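Local coordinates for putative capsular polysaccharide biosynthesis protein (Streptococcus pneumoniae serotype 4, PDB 6EWQ), which is probably a pyridoxal 5'-phosphate-dependent aminotransferase of the DegT/DnrJ/EryC1 family, putatively acting in capsular polysaccharide biosynthesis, at residues V150-R155 / F168-I173. Residues are numbered along the deposited sequence; the frame is centred on the assembly and turned at random.
Sequences VVEKKR and FNRIVI
Arg-155 reaches across to Asn-169 with its NE, which gives a weak, bent hydrogen bond to the backbone O of Asn-169 at 3.0 Å. Its CG stands anti to the backbone N (chi1 -173°), and the extended chain carries the guanidinium to Asn-169, whose CB lies at its edge, in plane; CB of Arg-170 lies over one face, offset toward the rim. NH1 turns back to its own segment: it bonds OE1 of Glu-152 at 3.1 Å on the syn side of the carboxylate, and lies 2.8 Å from OE2 of Glu-152 in the same salt bridge. OE2 of Glu-152 also approaches Arg-170 obliquely, a long salt bridge of 3.7 Å to NE. The stronger partner of Arg-170 is Asp-195, whose OD2 pairs with NH1 and also accepts from the backbone N of Ile-173; the same NH1 donates to the carbonyl O of Ile-171 at 3.1 Å, within 8° of the guanidinium plane, and NH2 is hydrogen-bonded elsewhere. The shared Glu-152 carboxylate, to one side of both arginines, probably eases their like-charge approach. Deeper in, CG1 of Val-151 packs against CB of Ile-171 at 3.8 Å and reaches CD1 of Ile-173 at 4.1 Å, with Ile-132 of the adjacent strand close by. Helix 144-153 thus packs on the lead-in and start of strand 172-176, completing a beta-alpha-beta crossover from parallel neighbour 129-132 in the large domain of a fold-type I pyridoxal-phosphate enzyme.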
loop_
_atom_site.group_PDB
_atom_site.type_symbol
_atom_site.label_atom_id
_atom_site.label_comp_id
_atom_site.label_asym_id
_atom_site.label_seq_id
_atom_site.Cartn_x
_atom_site.Cartn_y
_atom_site.Cartn_z
ATOM N N VAL A 150 -23.117 -16.765 18.670
ATOM C CA VAL A 150 -22.283 -16.218 19.750
ATOM C C VAL A 150 -22.468 -14.708 19.915
ATOM O O VAL A 150 -22.547 -14.237 21.043
ATOM C CB VAL A 150 -20.791 -16.516 19.528
ATOM C CG1 VAL A 150 -19.899 -15.726 20.480
ATOM C CG2 VAL A 150 -20.520 -17.999 19.653
ATOM N N VAL A 151 -22.483 -13.940 18.820
ATOM C CA VAL A 151 -22.469 -12.470 18.943
ATOM C C VAL A 151 -23.847 -11.940 19.349
ATOM O O VAL A 151 -23.935 -10.984 20.122
ATOM C CB VAL A 151 -21.874 -11.726 17.712
ATOM C CG1 VAL A 151 -20.469 -12.237 17.421
ATOM C CG2 VAL A 151 -22.759 -11.829 16.482
ATOM N N GLU A 152 -24.906 -12.566 18.826
ATOM C CA GLU A 152 -26.283 -12.343 19.304
ATOM C C GLU A 152 -26.425 -12.670 20.790
ATOM O O GLU A 152 -27.035 -11.907 21.535
ATOM C CB GLU A 152 -27.283 -13.197 18.520
ATOM C CG GLU A 152 -27.473 -12.789 17.066
ATOM C CD GLU A 152 -28.102 -11.424 16.907
ATOM O OE1 GLU A 152 -28.992 -11.068 17.719
ATOM O OE2 GLU A 152 -27.693 -10.688 15.986
ATOM N N LYS A 153 -25.842 -13.793 21.199
ATOM C CA LYS A 153 -25.876 -14.246 22.579
ATOM C C LYS A 153 -25.176 -13.271 23.543
ATOM O O LYS A 153 -25.622 -13.096 24.684
ATOM C CB LYS A 153 -25.245 -15.643 22.680
ATOM C CG LYS A 153 -25.467 -16.390 23.989
ATOM C CD LYS A 153 -24.265 -17.271 24.335
ATOM C CE LYS A 153 -24.208 -17.639 25.814
ATOM N NZ LYS A 153 -25.049 -18.824 26.130
ATOM N N LYS A 154 -24.073 -12.669 23.109
ATOM C CA LYS A 154 -23.325 -11.720 23.942
ATOM C C LYS A 154 -23.655 -10.257 23.611
ATOM O O LYS A 154 -22.912 -9.354 24.000
ATOM C CB LYS A 154 -21.814 -11.983 23.802
ATOM C CG LYS A 154 -21.372 -13.351 24.267
ATOM C CD LYS A 154 -21.385 -13.432 25.778
ATOM C CE LYS A 154 -21.035 -14.824 26.255
ATOM N NZ LYS A 154 -21.415 -14.983 27.682
ATOM N N ARG A 155 -24.782 -10.028 22.932
ATOM C CA ARG A 155 -25.155 -8.723 22.392
ATOM C C ARG A 155 -25.316 -7.613 23.450
ATOM O O ARG A 155 -25.155 -6.429 23.137
ATOM C CB ARG A 155 -26.446 -8.886 21.601
ATOM C CG ARG A 155 -26.904 -7.668 20.834
ATOM C CD ARG A 155 -27.704 -8.041 19.590
ATOM N NE ARG A 155 -27.813 -6.900 18.679
ATOM C CZ ARG A 155 -28.156 -6.959 17.386
ATOM N NH1 ARG A 155 -28.438 -8.119 16.783
ATOM N NH2 ARG A 155 -28.212 -5.833 16.682
ATOM N N PHE A 168 -24.809 -1.780 13.151
ATOM C CA PHE A 168 -24.843 -3.103 13.798
ATOM C C PHE A 168 -25.032 -2.731 15.227
ATOM O O PHE A 168 -24.520 -1.714 15.627
ATOM C CB PHE A 168 -23.503 -3.824 13.655
ATOM C CG PHE A 168 -23.113 -4.050 12.237
ATOM C CD1 PHE A 168 -23.574 -5.157 11.561
ATOM C CD2 PHE A 168 -22.326 -3.128 11.560
ATOM C CE1 PHE A 168 -23.231 -5.358 10.237
ATOM C CE2 PHE A 168 -21.993 -3.320 10.236
ATOM C CZ PHE A 168 -22.440 -4.438 9.570
ATOM N N ASN A 169 -25.723 -3.505 16.024
ATOM C CA ASN A 169 -25.679 -3.190 17.465
ATOM C C ASN A 169 -25.102 -4.391 18.150
ATOM O O ASN A 169 -25.604 -4.871 19.168
ATOM C CB ASN A 169 -27.045 -2.746 18.014
ATOM C CG ASN A 169 -26.976 -1.407 18.711
ATOM O OD1 ASN A 169 -27.607 -0.447 18.261
ATOM N ND2 ASN A 169 -26.174 -1.314 19.775
ATOM N N ARG A 170 -24.001 -4.859 17.570
ATOM C CA ARG A 170 -23.375 -6.091 17.990
ATOM C C ARG A 170 -21.912 -6.149 17.559
ATOM O O ARG A 170 -21.420 -5.268 16.838
ATOM C CB ARG A 170 -24.169 -7.280 17.444
ATOM C CG ARG A 170 -24.421 -7.293 15.946
ATOM C CD ARG A 170 -24.845 -8.686 15.505
ATOM N NE ARG A 170 -25.192 -8.735 14.079
ATOM C CZ ARG A 170 -24.323 -8.873 13.073
ATOM N NH1 ARG A 170 -23.010 -8.940 13.304
ATOM N NH2 ARG A 170 -24.772 -8.916 11.827
ATOM N N ILE A 171 -21.225 -7.190 18.010
ATOM C CA ILE A 171 -19.906 -7.483 17.497
ATOM C C ILE A 171 -20.054 -7.705 16.006
ATOM O O ILE A 171 -20.912 -8.481 15.565
ATOM C CB ILE A 171 -19.278 -8.703 18.174
ATOM C CG1 ILE A 171 -18.963 -8.365 19.638
ATOM C CG2 ILE A 171 -17.988 -9.114 17.463
ATOM C CD1 ILE A 171 -18.769 -9.570 20.531
ATOM N N VAL A 172 -19.226 -6.993 15.234
ATOM C CA VAL A 172 -19.140 -7.199 13.784
ATOM C C VAL A 172 -18.211 -8.406 13.510
ATOM O O VAL A 172 -17.117 -8.496 14.046
ATOM C CB VAL A 172 -18.664 -5.893 13.082
ATOM C CG1 VAL A 172 -18.456 -6.104 11.596
ATOM C CG2 VAL A 172 -19.692 -4.798 13.276
ATOM N N ILE A 173 -18.648 -9.327 12.660
ATOM C CA ILE A 173 -17.796 -10.449 12.206
ATOM C C ILE A 173 -17.168 -10.108 10.841
ATOM O O ILE A 173 -17.889 -9.821 9.878
ATOM C CB ILE A 173 -18.594 -11.751 12.103
ATOM C CG1 ILE A 173 -19.164 -12.147 13.472
ATOM C CG2 ILE A 173 -17.724 -12.872 11.539
ATOM C CD1 ILE A 173 -20.160 -13.299 13.433
#